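Local atomic coordinates of adenosine deaminase 1 (PDB entry 3RYS), a protein that probably catalyses the zinc-dependent hydrolytic deamination of adenine to hypoxanthine, feeding purine salvage and nitrogen catabolism. Residues L18-E23 with R84-R89; T25-L30 with G286-D291; T127-E130 with V134-L137. All coordinates share one frame; numbering follows the deposited sequence.

Contact 1: L18-E23 with R84-R89; sequences LHLHIE and RAYLER. With ZN (zinc ion), chain C; ADE (adenine), chain D.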
ATOM      1  N   LEU A  18       2.775  -4.443   3.114  1.00 12.67           N
ATOM      2  CA  LEU A  18       2.825  -3.262   3.965  1.00 14.31           C
ATOM      3  C   LEU A  18       2.375  -2.001   3.232  1.00 14.50           C
ATOM      4  O   LEU A  18       2.088  -0.976   3.853  1.00 14.60           O
ATOM      5  CB  LEU A  18       4.245  -3.060   4.498  1.00 16.17           C
ATOM      6  CG  LEU A  18       4.884  -4.232   5.240  1.00 15.18           C
ATOM      7  CD1 LEU A  18       6.278  -3.852   5.723  1.00 14.58           C
ATOM      8  CD2 LEU A  18       4.009  -4.677   6.398  1.00 13.98           C
ATOM      9  N   HIS A  19       2.328  -2.083   1.908  1.00 13.65           N
ATOM     10  CA  HIS A  19       1.963  -0.945   1.073  1.00 13.58           C
ATOM     11  C   HIS A  19       0.791  -1.334   0.174  1.00 13.61           C
ATOM     12  O   HIS A  19       0.979  -1.962  -0.872  1.00 12.33           O
ATOM     13  CB  HIS A  19       3.162  -0.510   0.227  1.00 10.30           C
ATOM     14  CG  HIS A  19       2.935   0.745  -0.557  1.00 11.82           C
ATOM     15  ND1 HIS A  19       3.954   1.619  -0.875  1.00 14.15           N
ATOM     16  CD2 HIS A  19       1.808   1.275  -1.086  1.00 11.57           C
ATOM     17  CE1 HIS A  19       3.466   2.628  -1.572  1.00 10.88           C
ATOM     18  NE2 HIS A  19       2.165   2.446  -1.710  1.00 11.28           N
ATOM     19  N   LEU A  20      -0.417  -0.969   0.590  1.00 10.95           N
ATOM     20  CA  LEU A  20      -1.615  -1.335  -0.153  1.00 10.70           C
ATOM     21  C   LEU A  20      -2.813  -0.468   0.195  1.00 11.72           C
ATOM     22  O   LEU A  20      -3.198  -0.363   1.360  1.00 12.10           O
ATOM     23  CB  LEU A  20      -1.971  -2.798   0.086  1.00 10.66           C
ATOM     24  CG  LEU A  20      -3.308  -3.158  -0.558  1.00 10.99           C
ATOM     25  CD1 LEU A  20      -3.154  -4.387  -1.428  1.00 13.31           C
ATOM     26  CD2 LEU A  20      -4.424  -3.326   0.478  1.00  9.41           C
ATOM     27  N   HIS A  21      -3.406   0.136  -0.829  1.00 11.93           N
ATOM     28  CA  HIS A  21      -4.584   0.972  -0.659  1.00 10.79           C
ATOM     29  C   HIS A  21      -5.847   0.162  -0.917  1.00 10.99           C
ATOM     30  O   HIS A  21      -6.017  -0.411  -1.991  1.00 13.56           O
ATOM     31  CB  HIS A  21      -4.518   2.155  -1.613  1.00 10.38           C
ATOM     32  CG  HIS A  21      -3.245   2.928  -1.515  1.00 12.11           C
ATOM     33  ND1 HIS A  21      -3.136   4.094  -0.789  1.00 14.39           N
ATOM     34  CD2 HIS A  21      -2.021   2.701  -2.047  1.00 12.98           C
ATOM     35  CE1 HIS A  21      -1.902   4.555  -0.882  1.00 14.11           C
ATOM     36  NE2 HIS A  21      -1.205   3.727  -1.637  1.00 14.83           N
ATOM     37  N   ILE A  22      -6.731   0.110   0.069  1.00  9.59           N
ATOM     38  CA  ILE A  22      -7.924  -0.714  -0.053  1.00 10.32           C
ATOM     39  C   ILE A  22      -8.798  -0.275  -1.229  1.00 11.94           C
ATOM     40  O   ILE A  22      -9.416  -1.106  -1.891  1.00 13.40           O
ATOM     41  CB  ILE A  22      -8.730  -0.763   1.264  1.00  9.62           C
ATOM     42  CG1 ILE A  22      -9.583  -2.031   1.311  1.00 12.43           C
ATOM     43  CG2 ILE A  22      -9.569   0.493   1.441  1.00 11.32           C
ATOM     44  CD1 ILE A  22      -8.782  -3.305   1.140  1.00 11.88           C
ATOM     45  N   GLU A  23      -8.821   1.029  -1.498  1.00 13.08           N
ATOM     46  CA  GLU A  23      -9.584   1.579  -2.616  1.00 11.05           C
ATOM     47  C   GLU A  23      -8.970   1.202  -3.964  1.00 12.34           C
ATOM     48  O   GLU A  23      -9.649   1.234  -4.993  1.00 11.90           O
ATOM     49  CB  GLU A  23      -9.674   3.104  -2.510  1.00 11.43           C
ATOM     50  CG  GLU A  23     -10.340   3.627  -1.241  1.00 11.57           C
ATOM     51  CD  GLU A  23      -9.368   3.806  -0.083  1.00 12.21           C
ATOM     52  OE1 GLU A  23      -8.348   3.090  -0.026  1.00 11.20           O
ATOM     53  OE2 GLU A  23      -9.626   4.669   0.780  1.00 13.63           O
ATOM     54  N   ARG A  84     -13.062  -7.496   2.068  1.00 12.86           N
ATOM     55  CA  ARG A  84     -13.065  -8.952   2.076  1.00 13.69           C
ATOM     56  C   ARG A  84     -12.616  -9.526   0.744  1.00 14.19           C
ATOM     57  O   ARG A  84     -12.002 -10.589   0.697  1.00 17.66           O
ATOM     58  CB  ARG A  84     -14.449  -9.490   2.457  1.00 17.61           C
ATOM     59  CG  ARG A  84     -14.656  -9.565   3.959  1.00 25.11           C
ATOM     60  CD  ARG A  84     -16.101  -9.816   4.370  1.00 24.91           C
ATOM     61  NE  ARG A  84     -16.190  -9.915   5.825  1.00 33.09           N
ATOM     62  CZ  ARG A  84     -17.307  -9.755   6.530  1.00 33.74           C
ATOM     63  NH1 ARG A  84     -18.452  -9.486   5.917  1.00 26.67           N
ATOM     64  NH2 ARG A  84     -17.272  -9.864   7.854  1.00 33.51           N
ATOM     65  N   ALA A  85     -12.920  -8.818  -0.336  1.00 13.12           N
ATOM     66  CA  ALA A  85     -12.555  -9.279  -1.666  1.00 13.56           C
ATOM     67  C   ALA A  85     -11.045  -9.229  -1.826  1.00 14.33           C
ATOM     68  O   ALA A  85     -10.461 -10.043  -2.536  1.00 17.24           O
ATOM     69  CB  ALA A  85     -13.243  -8.434  -2.736  1.00 12.49           C
ATOM     70  N   TYR A  86     -10.417  -8.263  -1.164  1.00 15.52           N
ATOM     71  CA  TYR A  86      -8.966  -8.165  -1.173  1.00 14.86           C
ATOM     72  C   TYR A  86      -8.343  -9.213  -0.259  1.00 14.42           C
ATOM     73  O   TYR A  86      -7.425  -9.921  -0.659  1.00 17.67           O
ATOM     74  CB  TYR A  86      -8.488  -6.771  -0.749  1.00 13.18           C
ATOM     75  CG  TYR A  86      -7.056  -6.797  -0.266  1.00 14.12           C
ATOM     76  CD1 TYR A  86      -6.005  -6.925  -1.164  1.00 13.60           C
ATOM     77  CD2 TYR A  86      -6.759  -6.740   1.088  1.00 10.62           C
ATOM     78  CE1 TYR A  86      -4.698  -6.977  -0.729  1.00 12.24           C
ATOM     79  CE2 TYR A  86      -5.460  -6.789   1.532  1.00 11.66           C
ATOM     80  CZ  TYR A  86      -4.428  -6.907   0.621  1.00 12.45           C
ATOM     81  OH  TYR A  86      -3.125  -6.957   1.069  1.00 10.59           O
ATOM     82  N   LEU A  87      -8.832  -9.299   0.974  1.00 12.97           N
ATOM     83  CA  LEU A  87      -8.284 -10.245   1.939  1.00 16.20           C
ATOM     84  C   LEU A  87      -8.326 -11.667   1.384  1.00 16.96           C
ATOM     85  O   LEU A  87      -7.398 -12.451   1.578  1.00 14.63           O
ATOM     86  CB  LEU A  87      -9.035 -10.159   3.273  1.00 15.23           C
ATOM     87  CG  LEU A  87      -8.853  -8.869   4.080  1.00 13.96           C
ATOM     88  CD1 LEU A  87      -9.872  -8.767   5.210  1.00 13.92           C
ATOM     89  CD2 LEU A  87      -7.443  -8.772   4.622  1.00 11.76           C
ATOM     90  N   GLU A  88      -9.407 -11.983   0.679  1.00 17.62           N
ATOM     91  CA  GLU A  88      -9.578 -13.293   0.062  1.00 19.15           C
ATOM     92  C   GLU A  88      -8.521 -13.533  -1.023  1.00 16.50           C
ATOM     93  O   GLU A  88      -7.849 -14.571  -1.037  1.00 14.50           O
ATOM     94  CB  GLU A  88     -10.992 -13.420  -0.516  1.00 20.22           C
ATOM     95  CG  GLU A  88     -11.272 -14.738  -1.224  1.00 28.23           C
ATOM     96  CD  GLU A  88     -12.584 -14.730  -1.997  1.00 36.36           C
ATOM     97  OE1 GLU A  88     -13.351 -13.751  -1.867  1.00 35.36           O
ATOM     98  OE2 GLU A  88     -12.850 -15.705  -2.734  1.00 38.89           O
ATOM     99  N   ARG A  89      -8.369 -12.566  -1.921  1.00 13.92           N
ATOM    100  CA  ARG A  89      -7.394 -12.677  -3.007  1.00 17.80           C
ATOM    101  C   ARG A  89      -5.952 -12.600  -2.495  1.00 15.15           C
ATOM    102  O   ARG A  89      -5.077 -13.337  -2.953  1.00 14.33           O
ATOM    103  CB  ARG A  89      -7.654 -11.616  -4.079  1.00 14.14           C
ATOM    104  CG  ARG A  89      -6.630 -11.602  -5.200  1.00 16.58           C
ATOM    105  CD  ARG A  89      -6.541 -12.942  -5.932  1.00 19.88           C
ATOM    106  NE  ARG A  89      -5.531 -12.900  -6.990  1.00 16.47           N
ATOM    107  CZ  ARG A  89      -4.223 -13.026  -6.778  1.00 19.58           C
ATOM    108  NH1 ARG A  89      -3.762 -13.212  -5.547  1.00 15.39           N
ATOM    109  NH2 ARG A  89      -3.371 -12.967  -7.794  1.00 22.84           N
TER
HETATM  110 ZN    ZN C 344       0.799   3.934  -2.827  1.00 17.39          ZN
HETATM  111  N9  ADE D 345      -2.899   6.961  -3.687  1.00 18.84           N
HETATM  112  C8  ADE D 345      -3.128   5.627  -3.899  1.00 21.89           C
HETATM  113  N7  ADE D 345      -2.078   4.959  -4.330  1.00 20.30           N
HETATM  114  C5  ADE D 345      -1.090   5.931  -4.408  1.00 22.54           C
HETATM  115  C6  ADE D 345       0.265   5.876  -4.800  1.00 23.31           C
HETATM  116  N6  ADE D 345       0.862   4.749  -5.204  1.00 21.81           N
HETATM  117  N1  ADE D 345       0.976   7.025  -4.762  1.00 22.49           N
HETATM  118  C2  ADE D 345       0.367   8.150  -4.359  1.00 22.84           C
HETATM  119  N3  ADE D 345      -0.896   8.329  -3.965  1.00 21.82           N
HETATM  120  C4  ADE D 345      -1.577   7.170  -4.015  1.00 20.84           C

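Contact 2: T25-L30 with G286-D291; sequences TLQPEL and GGYVDD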
ATOM      1  N   THR A  25      -7.949  -1.625  -4.550  1.00 13.32           N
ATOM      2  CA  THR A  25      -8.291  -3.034  -4.605  1.00 12.24           C
ATOM      3  C   THR A  25      -9.594  -3.269  -5.381  1.00 13.42           C
ATOM      4  O   THR A  25      -9.961  -4.409  -5.695  1.00 10.89           O
ATOM      5  CB  THR A  25      -8.425  -3.549  -3.174  1.00 11.48           C
ATOM      6  OG1 THR A  25      -7.226  -4.243  -2.816  1.00 19.19           O
ATOM      7  CG2 THR A  25      -9.617  -4.465  -3.018  1.00 12.68           C
ATOM      8  N   LEU A  26     -10.265  -2.170  -5.708  1.00 11.82           N
ATOM      9  CA  LEU A  26     -11.582  -2.192  -6.334  1.00 13.40           C
ATOM     10  C   LEU A  26     -11.543  -2.647  -7.792  1.00 14.87           C
ATOM     11  O   LEU A  26     -11.145  -1.899  -8.682  1.00 17.99           O
ATOM     12  CB  LEU A  26     -12.212  -0.804  -6.246  1.00 14.22           C
ATOM     13  CG  LEU A  26     -13.734  -0.742  -6.186  1.00 16.78           C
ATOM     14  CD1 LEU A  26     -14.251  -1.761  -5.190  1.00 15.33           C
ATOM     15  CD2 LEU A  26     -14.175   0.665  -5.807  1.00 17.45           C
ATOM     16  N   GLN A  27     -11.976  -3.879  -8.025  1.00 15.72           N
ATOM     17  CA  GLN A  27     -11.976  -4.468  -9.355  1.00 15.76           C
ATOM     18  C   GLN A  27     -13.212  -4.008 -10.145  1.00 16.82           C
ATOM     19  O   GLN A  27     -14.280  -3.806  -9.568  1.00 18.51           O
ATOM     20  CB  GLN A  27     -11.947  -5.995  -9.223  1.00 15.56           C
ATOM     21  CG  GLN A  27     -11.238  -6.703 -10.353  1.00 22.67           C
ATOM     22  CD  GLN A  27      -9.758  -6.386 -10.406  1.00 22.83           C
ATOM     23  OE1 GLN A  27      -9.023  -6.615  -9.440  1.00 18.14           O
ATOM     24  NE2 GLN A  27      -9.306  -5.868 -11.546  1.00 26.51           N
ATOM     25  N   PRO A  28     -13.066  -3.826 -11.469  1.00 19.86           N
ATOM     26  CA  PRO A  28     -14.168  -3.392 -12.338  1.00 18.43           C
ATOM     27  C   PRO A  28     -15.464  -4.182 -12.151  1.00 18.94           C
ATOM     28  O   PRO A  28     -16.544  -3.603 -12.284  1.00 18.68           O
ATOM     29  CB  PRO A  28     -13.606  -3.608 -13.741  1.00 18.88           C
ATOM     30  CG  PRO A  28     -12.145  -3.359 -13.575  1.00 20.48           C
ATOM     31  CD  PRO A  28     -11.790  -3.896 -12.205  1.00 22.47           C
ATOM     32  N   GLU A  29     -15.367  -5.474 -11.853  1.00 17.42           N
ATOM     33  CA  GLU A  29     -16.563  -6.267 -11.591  1.00 17.44           C
ATOM     34  C   GLU A  29     -17.293  -5.742 -10.358  1.00 17.10           C
ATOM     35  O   GLU A  29     -18.509  -5.536 -10.383  1.00 15.02           O
ATOM     36  CB  GLU A  29     -16.228  -7.755 -11.417  1.00 18.89           C
ATOM     37  CG  GLU A  29     -15.602  -8.410 -12.643  1.00 15.00           C
ATOM     38  CD  GLU A  29     -14.168  -7.957 -12.874  1.00 23.62           C
ATOM     39  OE1 GLU A  29     -13.386  -7.948 -11.901  1.00 25.25           O
ATOM     40  OE2 GLU A  29     -13.820  -7.608 -14.024  1.00 23.98           O
ATOM     41  N   LEU A  30     -16.545  -5.518  -9.280  1.00 17.35           N
ATOM     42  CA  LEU A  30     -17.135  -5.061  -8.025  1.00 15.67           C
ATOM     43  C   LEU A  30     -17.691  -3.652  -8.165  1.00 14.76           C
ATOM     44  O   LEU A  30     -18.745  -3.332  -7.614  1.00 14.55           O
ATOM     45  CB  LEU A  30     -16.118  -5.122  -6.887  1.00 12.62           C
ATOM     46  CG  LEU A  30     -16.685  -4.782  -5.509  1.00 13.24           C
ATOM     47  CD1 LEU A  30     -17.966  -5.560  -5.251  1.00 14.68           C
ATOM     48  CD2 LEU A  30     -15.658  -5.039  -4.411  1.00 12.85           C
ATOM     49  N   GLY A 286      -2.880  -4.211 -12.550  1.00 18.85           N
ATOM     50  CA  GLY A 286      -2.946  -5.540 -13.137  1.00 14.03           C
ATOM     51  C   GLY A 286      -2.228  -6.650 -12.394  1.00 14.98           C
ATOM     52  O   GLY A 286      -1.587  -7.498 -13.017  1.00 18.65           O
ATOM     53  N   GLY A 287      -2.330  -6.663 -11.069  1.00 12.37           N
ATOM     54  CA  GLY A 287      -1.670  -7.696 -10.296  1.00 13.86           C
ATOM     55  C   GLY A 287      -1.519  -7.432  -8.811  1.00 14.02           C
ATOM     56  O   GLY A 287      -1.350  -6.292  -8.367  1.00 14.63           O
ATOM     57  N   TYR A 288      -1.575  -8.512  -8.041  1.00 13.97           N
ATOM     58  CA  TYR A 288      -1.392  -8.448  -6.599  1.00 13.88           C
ATOM     59  C   TYR A 288       0.074  -8.717  -6.251  1.00 13.53           C
ATOM     60  O   TYR A 288       0.920  -8.770  -7.143  1.00 13.55           O
ATOM     61  CB  TYR A 288      -2.350  -9.425  -5.913  1.00 13.64           C
ATOM     62  CG  TYR A 288      -3.798  -9.015  -6.096  1.00 16.94           C
ATOM     63  CD1 TYR A 288      -4.452  -9.208  -7.312  1.00 12.99           C
ATOM     64  CD2 TYR A 288      -4.500  -8.405  -5.065  1.00 12.99           C
ATOM     65  CE1 TYR A 288      -5.765  -8.816  -7.486  1.00 11.35           C
ATOM     66  CE2 TYR A 288      -5.816  -8.010  -5.228  1.00 12.32           C
ATOM     67  CZ  TYR A 288      -6.445  -8.214  -6.438  1.00 15.03           C
ATOM     68  OH  TYR A 288      -7.754  -7.814  -6.589  1.00 12.49           O
ATOM     69  N   VAL A 289       0.388  -8.865  -4.971  1.00 13.01           N
ATOM     70  CA  VAL A 289       1.784  -9.039  -4.585  1.00 13.06           C
ATOM     71  C   VAL A 289       2.411 -10.238  -5.302  1.00 13.89           C
ATOM     72  O   VAL A 289       3.510 -10.132  -5.848  1.00 13.16           O
ATOM     73  CB  VAL A 289       1.963  -9.164  -3.056  1.00 13.03           C
ATOM     74  CG1 VAL A 289       1.359 -10.466  -2.547  1.00 11.95           C
ATOM     75  CG2 VAL A 289       3.437  -9.079  -2.690  1.00 12.29           C
ATOM     76  N   ASP A 290       1.703 -11.365  -5.324  1.00 13.35           N
ATOM     77  CA  ASP A 290       2.221 -12.568  -5.970  1.00 12.82           C
ATOM     78  C   ASP A 290       2.451 -12.337  -7.458  1.00 14.30           C
ATOM     79  O   ASP A 290       3.331 -12.946  -8.053  1.00 15.27           O
ATOM     80  CB  ASP A 290       1.300 -13.771  -5.737  1.00 15.72           C
ATOM     81  CG  ASP A 290      -0.074 -13.594  -6.364  1.00 20.82           C
ATOM     82  OD1 ASP A 290      -0.320 -14.199  -7.435  1.00 19.87           O
ATOM     83  OD2 ASP A 290      -0.904 -12.854  -5.787  1.00 19.33           O
ATOM     84  N   ASP A 291       1.658 -11.451  -8.052  1.00 14.20           N
ATOM     85  CA  ASP A 291       1.863 -11.060  -9.441  1.00 14.07           C
ATOM     86  C   ASP A 291       3.119 -10.217  -9.578  1.00 15.40           C
ATOM     87  O   ASP A 291       3.855 -10.346 -10.554  1.00 18.70           O
ATOM     88  CB  ASP A 291       0.652 -10.297  -9.977  1.00 13.72           C
ATOM     89  CG  ASP A 291      -0.553 -11.193 -10.192  1.00 18.11           C
ATOM     90  OD1 ASP A 291      -0.406 -12.255 -10.847  1.00 19.01           O
ATOM     91  OD2 ASP A 291      -1.647 -10.832  -9.708  1.00 17.40           O
TER
HETATM   92  O   HOH W   1      -9.698  -7.338  -4.591  1.00 15.54           O

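Contact 3: T127-E130 with V134-L137; sequences TSEE and VSTL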
ATOM      1  N   THR A 127     -12.042  -9.794  11.488  1.00 19.46           N
ATOM      2  CA  THR A 127     -12.390 -11.183  11.258  1.00 20.26           C
ATOM      3  C   THR A 127     -11.448 -11.785  10.211  1.00 21.08           C
ATOM      4  O   THR A 127     -11.675 -12.886   9.707  1.00 24.80           O
ATOM      5  CB  THR A 127     -13.853 -11.281  10.772  1.00 22.16           C
ATOM      6  OG1 THR A 127     -14.376 -12.586  11.041  1.00 34.17           O
ATOM      7  CG2 THR A 127     -13.947 -10.975   9.280  1.00 23.37           C
ATOM      8  N   SER A 128     -10.384 -11.055   9.895  1.00 17.97           N
ATOM      9  CA  SER A 128      -9.493 -11.434   8.803  1.00 16.94           C
ATOM     10  C   SER A 128      -8.664 -12.680   9.109  1.00 18.78           C
ATOM     11  O   SER A 128      -8.552 -13.572   8.271  1.00 18.71           O
ATOM     12  CB  SER A 128      -8.583 -10.263   8.422  1.00 17.91           C
ATOM     13  OG  SER A 128      -7.701  -9.927   9.480  1.00 19.36           O
ATOM     14  N   GLU A 129      -8.075 -12.740  10.300  1.00 18.10           N
ATOM     15  CA  GLU A 129      -7.299 -13.915  10.690  1.00 23.70           C
ATOM     16  C   GLU A 129      -8.157 -15.173  10.623  1.00 24.38           C
ATOM     17  O   GLU A 129      -7.744 -16.210  10.094  1.00 20.31           O
ATOM     18  CB  GLU A 129      -6.739 -13.751  12.103  1.00 24.70           C
ATOM     19  CG  GLU A 129      -5.411 -13.022  12.172  1.00 23.10           C
ATOM     20  CD  GLU A 129      -4.891 -12.919  13.589  1.00 27.79           C
ATOM     21  OE1 GLU A 129      -3.941 -13.657  13.926  1.00 33.97           O
ATOM     22  OE2 GLU A 129      -5.442 -12.114  14.370  1.00 31.04           O
ATOM     23  N   GLU A 130      -9.365 -15.064  11.161  1.00 23.10           N
ATOM     24  CA  GLU A 130     -10.276 -16.192  11.224  1.00 24.68           C
ATOM     25  C   GLU A 130     -10.757 -16.643   9.846  1.00 23.25           C
ATOM     26  O   GLU A 130     -10.770 -17.834   9.543  1.00 21.71           O
ATOM     27  CB  GLU A 130     -11.468 -15.824  12.092  1.00 22.61           C
ATOM     28  CG  GLU A 130     -12.387 -16.975  12.374  1.00 30.86           C
ATOM     29  CD  GLU A 130     -13.422 -16.622  13.414  1.00 41.59           C
ATOM     30  OE1 GLU A 130     -13.268 -15.561  14.067  1.00 38.13           O
ATOM     31  OE2 GLU A 130     -14.382 -17.402  13.574  1.00 37.91           O
ATOM     32  N   VAL A 134      -5.240 -14.000   7.688  1.00 17.90           N
ATOM     33  CA  VAL A 134      -4.380 -12.845   7.478  1.00 15.35           C
ATOM     34  C   VAL A 134      -4.444 -11.876   8.653  1.00 17.39           C
ATOM     35  O   VAL A 134      -5.510 -11.344   8.966  1.00 18.52           O
ATOM     36  CB  VAL A 134      -4.778 -12.087   6.200  1.00 15.37           C
ATOM     37  CG1 VAL A 134      -3.977 -10.808   6.070  1.00 13.29           C
ATOM     38  CG2 VAL A 134      -4.591 -12.967   4.973  1.00 17.50           C
ATOM     39  N   SER A 135      -3.304 -11.649   9.301  1.00 16.96           N
ATOM     40  CA  SER A 135      -3.189 -10.611  10.324  1.00 16.44           C
ATOM     41  C   SER A 135      -3.317  -9.253   9.655  1.00 15.91           C
ATOM     42  O   SER A 135      -2.817  -9.060   8.549  1.00 15.83           O
ATOM     43  CB  SER A 135      -1.831 -10.691  11.017  1.00 16.84           C
ATOM     44  OG  SER A 135      -1.708 -11.875  11.773  1.00 28.12           O
ATOM     45  N   THR A 136      -3.968  -8.303  10.316  1.00 15.55           N
ATOM     46  CA  THR A 136      -4.205  -7.012   9.677  1.00 16.80           C
ATOM     47  C   THR A 136      -4.042  -5.802  10.588  1.00 16.48           C
ATOM     48  O   THR A 136      -4.337  -5.863  11.781  1.00 16.49           O
ATOM     49  CB  THR A 136      -5.603  -6.950   9.038  1.00 14.38           C
ATOM     50  OG1 THR A 136      -6.602  -7.138  10.049  1.00 14.23           O
ATOM     51  CG2 THR A 136      -5.746  -8.020   7.968  1.00 14.65           C
ATOM     52  N   LEU A 137      -3.564  -4.705  10.003  1.00 15.55           N
ATOM     53  CA  LEU A 137      -3.540  -3.407  10.667  1.00 15.67           C
ATOM     54  C   LEU A 137      -4.179  -2.359   9.755  1.00 17.93           C
ATOM     55  O   LEU A 137      -3.992  -2.383   8.535  1.00 18.39           O
ATOM     56  CB  LEU A 137      -2.110  -2.993  11.039  1.00 13.56           C
ATOM     57  CG  LEU A 137      -1.497  -3.591  12.313  1.00 15.36           C
ATOM     58  CD1 LEU A 137      -2.489  -3.585  13.480  1.00 12.80           C
ATOM     59  CD2 LEU A 137      -0.974  -4.993  12.068  1.00 16.69           C
TER

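Contact 1: L18-E23 with R84-R89
L20 and Y86 carry the apolar contact, reaching toward each other from opposite directions. The methyl CD2 of L20 lies over one face of the Y86 ring, 3.8 Å from the centroid and 19° off the normal, in a CH-pi contact shifted toward the rim. L20 gets there with CG anti to its backbone N (chi1 174°). I22 comes in obliquely, its CD1 4.0 Å from Y86 CB. No hydrogen bond links the two segments; the Y86 hydroxyl at the far end of the ring is bonded to E17 OE1. This is the first strand-to-helix layer of a TIM barrel: residues 18-23 leave strand 15-17, and helix 76-92 packs outside it. Near-extended backbone at the His-X-His motif turns alternate side chains opposite ways, L20 outward to the helix and H19 and H21 inward to the metal. Metal coordination occupies that inner side. H19 NE2 and H21 NE2 each bind the zinc ion at 2.3 Å, adenine N6 sits 2.5 Å from it, and H199 and D280 complete the site. Adenine N7 also lies over one face of the H21 imidazole, 3.1 Å from NE2, while H19 ND1 is held by T245 OG1.

Contact 2: T25-L30 with G286-D291
Q27 folds back at chi2 (65°), swinging its amide toward Y288, whose ring leaves the backbone with CG anti to the carbonyl carbon (chi1 -66°), a rotation that sends the hydroxyl across to residues 25-27. The two side chains meet at a slant, amide and ring planes 49° apart. Y288 OH lies 3.3 Å from Q27 OE1, a weak hydrogen bond; whether the single phenol proton points here is also unsettled, since another acceptor lies within reach. A water strengthens the link: it donates to T25 O at 3.1 Å and lies 2.8 Å from Y288 OH, bridging a carbonyl and a hydroxyl that are 4.2 Å apart. The tyrosine hydroxyl thus lies between a water and, more loosely, the amide oxygen, and T25 enters through its backbone carbonyl alone. In the TIM barrel this joins the loop after the first strand, 15-17, to the loop after the last, 275-277, beside the mouth where the active site lies; the T25 side chain is about 7 Å from those of H21 and D281. Each loop runs straight into a helix, with Q27 and Y288 at the two N-cap positions. The second helix start is fixed by D291: its OD2 accepts the backbone N of Y288 at 2.9 Å through the anti lone pair, the half of a capping box in which the third helical residue holds the N-cap amide. G287 lies just before it, at backbone angles only glycine adopts easily, and a side chain there would run into D291 CB. Acidic D290 and D291 in this first helical turn would probably be stabilised by the helix N terminus, and D290 also forms a salt bridge with R89. The Y288 side chain also touches P282 and R89.

Contact 3: T127-E130 with V134-L137
S128 and V134 meet where helix 128-132 turns back into strand 135-143, a barrel strand lying beside strand 95-102. The tight side gathers round the S128 hydroxyl. With chi1 at 65°, OG sits between the backbone N and the carbonyl carbon and faces the strand, 2.7 Å from V134 O and 3.1 Å from T136 OG1, which donates to it. Alongside these polar atoms T136 CG2 lies 3.6 Å from S128 CB, and L87 of helix 76-92 packs against both side chains. The backbone adds a weak but nearly straight bond, V134 N to S128 O at 3.4 Å, which ties the residue before the strand back to the first turn of the helix. V134 turns its own side chain to A91 and A98. Replacing T136 by an alanine would probably cost S128 OG its incoming proton and open a gap beside L87 where CG2 had been. The other side is looser and faces solvent. E129 stretches its extended chain past S135, CG 3.8 Å from S135 CA, and ends with OE1 3.6 Å from S135 OG, too far for a hydrogen bond. E129 N also lies near V134 O, but at a poor angle for bonding. What specificity there is therefore comes from the buried hydroxyl. Since T136 spends its proton on S128 OG, the serine's own proton is left for a backbone carbonyl, and V134 O and L125 O both compete for it.

How the contacts relate
From the N terminus, contact 1 closes the first loop, bringing the loop after strand 15-17 against helix 76-92. Contact 2 opens at 25-30, inside that loop, and closes only at 286-291, so the two cross; it links the loops after the first and last strands. Contact 3 begins after contact 1 has closed, is a tight local turn between helix 128-132 and strand 135-143, and nests within the long loop of contact 2. Helix 76-92 is the shared element, meeting contact 2 through Y86 and R89 and contact 3 chiefly through L87. Contacts 2 and 3 do not touch.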